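Local coordinates for protein oxalate--CoA ligase (Arabidopsis thaliana, PDB 5IE2) that belongs to the ANL superfamily of AMP-binding enzymes and binds adenosine-5'-triphosphate in a pocket of its two-domain fold, at residues I453-E467 and F481-L493. Numbering follows the deposited sequence.
Sequences INCAVIPREGTTVTE and FKVPKRVFITDNL
The Phe488 ring meets the strand 453-459 with its edge: the carbonyl O of Cys455 lies near the ring plane, 3.4 Å from Phe488 CD2, and the Asn454 amide comes to the same rim beside CE2, the two planes 50° apart. Phe488 CZ in turn sits over one face of the Arg486 guanidinium, and the ring also stacks with Phe510. On this face, near the strand's end, Leu493 reaches Ala456 and Ile458, with Ile458 CD1 and Leu493 CD2 packed tightly, 3.4 Å apart. Beside the ring the backbones run parallel. Lys485 N donates to Ile453 O (2.9 Å) at the start of the run; Cys455 N donates to Arg486 O and its O accepts from Phe488 N, while Val457 repeats the pattern with Phe488 O and Thr490 N.

On the face of Cys455, Val457 and Val487, a chi1 of 73° stands the cysteine sulfur over its own backbone, and from there Cys455 SG rests on Pro484 CB at 3.7 Å and on Val487 CG2. Val457 CG2 touches Val487 CG1 at 4.0 Å. The extended Glu467 side chain runs antiparallel to that of Val487, CG against CB, and Glu467 OE1 accepts the backbone N-H of Val487 on its anti lone pair (2.8 Å to Val487 N, 171° at the hydrogen), tying the start of helix 467-477 to the edge strand.

Helix 467-477 packs on Val487 through Ile470, and helix 423-430 on Cys455 and Pro484, around a right-handed beta-alpha-beta crossover within the small C-terminal domain of the ANL fold.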
loop_
_atom_site.group_PDB
_atom_site.type_symbol
_atom_site.label_atom_id
_atom_site.label_comp_id
_atom_site.label_asym_id
_atom_site.label_seq_id
_atom_site.Cartn_x
_atom_site.Cartn_y
_atom_site.Cartn_z
ATOM N N ILE A 453 8.875 -25.849 -9.942
ATOM C CA ILE A 453 9.327 -24.505 -9.657
ATOM C C ILE A 453 10.414 -24.072 -10.657
ATOM O O ILE A 453 11.338 -24.841 -10.949
ATOM C CB ILE A 453 9.869 -24.386 -8.217
ATOM C CG1 ILE A 453 10.477 -23.005 -7.992
ATOM C CG2 ILE A 453 10.875 -25.538 -7.914
ATOM C CD1 ILE A 453 10.689 -22.696 -6.520
ATOM N N ASN A 454 10.254 -22.844 -11.158
ATOM C CA ASN A 454 11.253 -22.125 -11.939
ATOM C C ASN A 454 11.527 -20.776 -11.281
ATOM O O ASN A 454 10.837 -20.389 -10.346
ATOM C CB ASN A 454 10.774 -21.904 -13.369
ATOM C CG ASN A 454 10.863 -23.140 -14.240
ATOM O OD1 ASN A 454 11.094 -24.259 -13.781
ATOM N ND2 ASN A 454 10.678 -22.931 -15.520
ATOM N N CYS A 455 12.515 -20.039 -11.768
ATOM C CA CYS A 455 12.721 -18.699 -11.269
ATOM C C CYS A 455 13.349 -17.802 -12.358
ATOM O O CYS A 455 13.809 -18.313 -13.368
ATOM C CB CYS A 455 13.608 -18.728 -10.026
ATOM S SG CYS A 455 15.364 -19.079 -10.353
ATOM N N ALA A 456 13.350 -16.492 -12.131
ATOM C CA ALA A 456 14.065 -15.526 -12.973
ATOM C C ALA A 456 14.897 -14.620 -12.092
ATOM O O ALA A 456 14.450 -14.214 -10.985
ATOM C CB ALA A 456 13.071 -14.711 -13.811
ATOM N N VAL A 457 16.105 -14.309 -12.537
ATOM C CA VAL A 457 16.950 -13.412 -11.778
ATOM C C VAL A 457 17.502 -12.299 -12.677
ATOM O O VAL A 457 17.718 -12.491 -13.884
ATOM C CB VAL A 457 18.157 -14.149 -11.098
ATOM C CG1 VAL A 457 17.686 -15.206 -10.146
ATOM C CG2 VAL A 457 19.014 -14.784 -12.118
ATOM N N ILE A 458 17.704 -11.145 -12.061
ATOM C CA ILE A 458 18.484 -10.049 -12.603
ATOM C C ILE A 458 19.833 -10.003 -11.922
ATOM O O ILE A 458 19.911 -9.819 -10.674
ATOM C CB ILE A 458 17.765 -8.703 -12.388
ATOM C CG1 ILE A 458 16.409 -8.715 -13.073
ATOM C CG2 ILE A 458 18.628 -7.547 -12.876
ATOM C CD1 ILE A 458 15.604 -7.460 -12.785
ATOM N N PRO A 459 20.910 -10.184 -12.719
ATOM C CA PRO A 459 22.267 -10.123 -12.181
ATOM C C PRO A 459 22.652 -8.685 -11.854
ATOM O O PRO A 459 22.052 -7.736 -12.379
ATOM C CB PRO A 459 23.137 -10.748 -13.300
ATOM C CG PRO A 459 22.314 -10.685 -14.528
ATOM C CD PRO A 459 20.868 -10.599 -14.137
ATOM N N ARG A 460 23.583 -8.535 -10.924
ATOM C CA ARG A 460 24.130 -7.229 -10.602
ATOM C C ARG A 460 24.944 -6.752 -11.786
ATOM O O ARG A 460 25.586 -7.569 -12.462
ATOM C CB ARG A 460 25.005 -7.295 -9.352
ATOM C CG ARG A 460 24.223 -7.491 -8.070
ATOM C CD ARG A 460 25.164 -7.644 -6.905
ATOM N NE ARG A 460 24.386 -7.954 -5.705
ATOM C CZ ARG A 460 23.773 -7.046 -4.950
ATOM N NH1 ARG A 460 23.850 -5.748 -5.258
ATOM N NH2 ARG A 460 23.080 -7.435 -3.873
ATOM N N GLU A 461 24.959 -5.445 -12.002
ATOM C CA GLU A 461 25.686 -4.890 -13.144
ATOM C C GLU A 461 27.171 -5.246 -13.065
ATOM O O GLU A 461 27.787 -5.196 -11.996
ATOM C CB GLU A 461 25.484 -3.376 -13.260
ATOM C CG GLU A 461 24.742 -2.993 -14.556
ATOM C CD GLU A 461 24.877 -1.521 -14.929
ATOM O OE1 GLU A 461 23.976 -0.713 -14.592
ATOM O OE2 GLU A 461 25.894 -1.179 -15.577
ATOM N N GLY A 462 27.717 -5.669 -14.205
ATOM C CA GLY A 462 29.114 -6.032 -14.297
ATOM C C GLY A 462 29.417 -7.405 -13.740
ATOM O O GLY A 462 30.580 -7.781 -13.589
ATOM N N THR A 463 28.379 -8.180 -13.460
ATOM C CA THR A 463 28.607 -9.545 -13.031
ATOM C C THR A 463 28.011 -10.401 -14.118
ATOM O O THR A 463 27.151 -9.942 -14.872
ATOM C CB THR A 463 27.935 -9.896 -11.670
ATOM O OG1 THR A 463 26.515 -9.839 -11.812
ATOM C CG2 THR A 463 28.390 -8.948 -10.545
ATOM N N THR A 464 28.467 -11.635 -14.211
ATOM C CA THR A 464 27.798 -12.595 -15.069
ATOM C C THR A 464 27.359 -13.818 -14.236
ATOM O O THR A 464 28.116 -14.361 -13.424
ATOM C CB THR A 464 28.687 -13.029 -16.250
ATOM O OG1 THR A 464 29.810 -13.762 -15.752
ATOM C CG2 THR A 464 29.198 -11.815 -17.029
ATOM N N VAL A 465 26.118 -14.228 -14.464
ATOM C CA VAL A 465 25.459 -15.269 -13.681
ATOM C C VAL A 465 24.965 -16.343 -14.611
ATOM O O VAL A 465 24.369 -16.027 -15.635
ATOM C CB VAL A 465 24.257 -14.694 -12.894
ATOM C CG1 VAL A 465 23.403 -15.801 -12.348
ATOM C CG2 VAL A 465 24.723 -13.763 -11.796
ATOM N N THR A 466 25.219 -17.611 -14.284
ATOM C CA THR A 466 24.673 -18.694 -15.087
ATOM C C THR A 466 23.557 -19.409 -14.330
ATOM O O THR A 466 23.481 -19.333 -13.100
ATOM C CB THR A 466 25.734 -19.719 -15.463
ATOM O OG1 THR A 466 26.209 -20.363 -14.279
ATOM C CG2 THR A 466 26.919 -19.043 -16.187
ATOM N N GLU A 467 22.695 -20.076 -15.084
ATOM C CA GLU A 467 21.677 -20.940 -14.529
ATOM C C GLU A 467 22.298 -21.947 -13.575
ATOM O O GLU A 467 21.751 -22.233 -12.501
ATOM C CB GLU A 467 20.937 -21.658 -15.644
ATOM C CG GLU A 467 19.933 -22.665 -15.168
ATOM C CD GLU A 467 19.127 -23.253 -16.293
ATOM O OE1 GLU A 467 17.892 -23.083 -16.310
ATOM O OE2 GLU A 467 19.734 -23.893 -17.176
ATOM N N PHE A 481 14.092 -30.768 -3.475
ATOM C CA PHE A 481 12.828 -30.658 -4.221
ATOM C C PHE A 481 12.397 -29.206 -4.435
ATOM O O PHE A 481 11.592 -28.928 -5.331
ATOM C CB PHE A 481 11.695 -31.457 -3.549
ATOM C CG PHE A 481 11.046 -30.775 -2.377
ATOM C CD1 PHE A 481 9.911 -29.988 -2.547
ATOM C CD2 PHE A 481 11.540 -30.965 -1.092
ATOM C CE1 PHE A 481 9.276 -29.350 -1.448
ATOM C CE2 PHE A 481 10.905 -30.355 0.018
ATOM C CZ PHE A 481 9.764 -29.541 -0.164
ATOM N N LYS A 482 12.943 -28.265 -3.651
ATOM C CA LYS A 482 12.567 -26.866 -3.741
ATOM C C LYS A 482 13.388 -26.066 -4.762
ATOM O O LYS A 482 13.082 -24.912 -5.068
ATOM C CB LYS A 482 12.712 -26.167 -2.375
ATOM C CG LYS A 482 11.922 -26.820 -1.250
ATOM C CD LYS A 482 12.135 -26.015 0.059
ATOM C CE LYS A 482 11.397 -26.680 1.206
ATOM N NZ LYS A 482 11.749 -25.904 2.411
ATOM N N VAL A 483 14.436 -26.693 -5.281
ATOM C CA VAL A 483 15.384 -25.987 -6.153
ATOM C C VAL A 483 14.783 -25.706 -7.544
ATOM O O VAL A 483 14.338 -26.647 -8.181
ATOM C CB VAL A 483 16.661 -26.828 -6.317
ATOM C CG1 VAL A 483 17.712 -26.074 -7.179
ATOM C CG2 VAL A 483 17.229 -27.122 -4.960
ATOM N N PRO A 484 14.794 -24.440 -8.007
ATOM C CA PRO A 484 14.257 -24.126 -9.345
ATOM C C PRO A 484 14.919 -25.020 -10.426
ATOM O O PRO A 484 16.145 -25.169 -10.483
ATOM C CB PRO A 484 14.610 -22.648 -9.549
ATOM C CG PRO A 484 14.719 -22.075 -8.121
ATOM C CD PRO A 484 15.264 -23.237 -7.287
ATOM N N LYS A 485 14.096 -25.649 -11.239
ATOM C CA LYS A 485 14.612 -26.553 -12.265
ATOM C C LYS A 485 15.152 -25.744 -13.459
ATOM O O LYS A 485 16.056 -26.201 -14.182
ATOM C CB LYS A 485 13.516 -27.525 -12.727
ATOM C CG LYS A 485 14.040 -28.765 -13.481
ATOM C CD LYS A 485 14.913 -29.601 -12.548
ATOM C CE LYS A 485 15.766 -30.634 -13.274
ATOM N NZ LYS A 485 16.964 -30.992 -12.447
ATOM N N ARG A 486 14.605 -24.543 -13.639
ATOM C CA ARG A 486 15.088 -23.625 -14.652
ATOM C C ARG A 486 15.269 -22.233 -14.059
ATOM O O ARG A 486 14.458 -21.798 -13.206
ATOM C CB ARG A 486 14.111 -23.599 -15.828
ATOM C CG ARG A 486 14.210 -24.866 -16.697
ATOM C CD ARG A 486 13.207 -24.835 -17.836
ATOM N NE ARG A 486 13.815 -24.298 -19.058
ATOM C CZ ARG A 486 13.129 -23.846 -20.106
ATOM N NH1 ARG A 486 11.793 -23.839 -20.085
ATOM N NH2 ARG A 486 13.783 -23.377 -21.167
ATOM N N VAL A 487 16.349 -21.568 -14.484
ATOM C CA VAL A 487 16.685 -20.191 -14.084
ATOM C C VAL A 487 16.746 -19.299 -15.326
ATOM O O VAL A 487 17.615 -19.504 -16.178
ATOM C CB VAL A 487 18.058 -20.125 -13.357
ATOM C CG1 VAL A 487 18.478 -18.654 -13.027
ATOM C CG2 VAL A 487 18.084 -21.042 -12.131
ATOM N N PHE A 488 15.834 -18.339 -15.438
ATOM C CA PHE A 488 15.829 -17.401 -16.553
ATOM C C PHE A 488 16.585 -16.144 -16.187
ATOM O O PHE A 488 16.383 -15.557 -15.123
ATOM C CB PHE A 488 14.404 -17.081 -16.965
ATOM C CG PHE A 488 13.652 -18.283 -17.444
ATOM C CD1 PHE A 488 13.775 -18.716 -18.758
ATOM C CD2 PHE A 488 12.841 -19.012 -16.573
ATOM C CE1 PHE A 488 13.094 -19.846 -19.207
ATOM C CE2 PHE A 488 12.153 -20.154 -17.017
ATOM C CZ PHE A 488 12.281 -20.565 -18.332
ATOM N N ILE A 489 17.501 -15.743 -17.046
ATOM C CA ILE A 489 18.325 -14.612 -16.696
ATOM C C ILE A 489 17.898 -13.445 -17.523
ATOM O O ILE A 489 17.696 -13.563 -18.747
ATOM C CB ILE A 489 19.765 -14.932 -16.856
ATOM C CG1 ILE A 489 20.065 -16.032 -15.842
ATOM C CG2 ILE A 489 20.599 -13.679 -16.638
ATOM C CD1 ILE A 489 21.352 -16.604 -15.957
ATOM N N THR A 490 17.663 -12.329 -16.843
ATOM C CA THR A 490 17.063 -11.225 -17.530
ATOM C C THR A 490 17.525 -9.878 -16.999
ATOM O O THR A 490 18.181 -9.791 -15.965
ATOM C CB THR A 490 15.551 -11.367 -17.473
ATOM O OG1 THR A 490 14.957 -10.276 -18.183
ATOM C CG2 THR A 490 15.031 -11.440 -15.994
ATOM N N ASP A 491 17.201 -8.828 -17.735
ATOM C CA ASP A 491 17.642 -7.471 -17.418
ATOM C C ASP A 491 16.526 -6.679 -16.730
ATOM O O ASP A 491 16.756 -5.616 -16.134
ATOM C CB ASP A 491 18.098 -6.770 -18.710
ATOM C CG ASP A 491 16.987 -6.705 -19.787
ATOM O OD1 ASP A 491 16.211 -7.677 -19.965
ATOM O OD2 ASP A 491 16.919 -5.680 -20.503
ATOM N N ASN A 492 15.314 -7.221 -16.808
ATOM C CA ASN A 492 14.156 -6.551 -16.259
ATOM C C ASN A 492 12.977 -7.460 -15.887
ATOM O O ASN A 492 12.636 -8.407 -16.611
ATOM C CB ASN A 492 13.680 -5.496 -17.253
ATOM C CG ASN A 492 12.756 -4.484 -16.612
ATOM O OD1 ASN A 492 11.535 -4.551 -16.781
ATOM N ND2 ASN A 492 13.327 -3.562 -15.833
ATOM N N LEU A 493 12.346 -7.158 -14.749
ATOM C CA LEU A 493 11.103 -7.830 -14.399
ATOM C C LEU A 493 9.969 -6.820 -14.336
ATOM O O LEU A 493 10.134 -5.732 -13.766
ATOM C CB LEU A 493 11.165 -8.557 -13.036
ATOM C CG LEU A 493 11.771 -9.906 -12.610
ATOM C CD1 LEU A 493 11.679 -10.917 -13.738
ATOM C CD2 LEU A 493 13.166 -9.795 -12.096
HETATM O O HOH W 1 16.532 -22.466 -19.294
#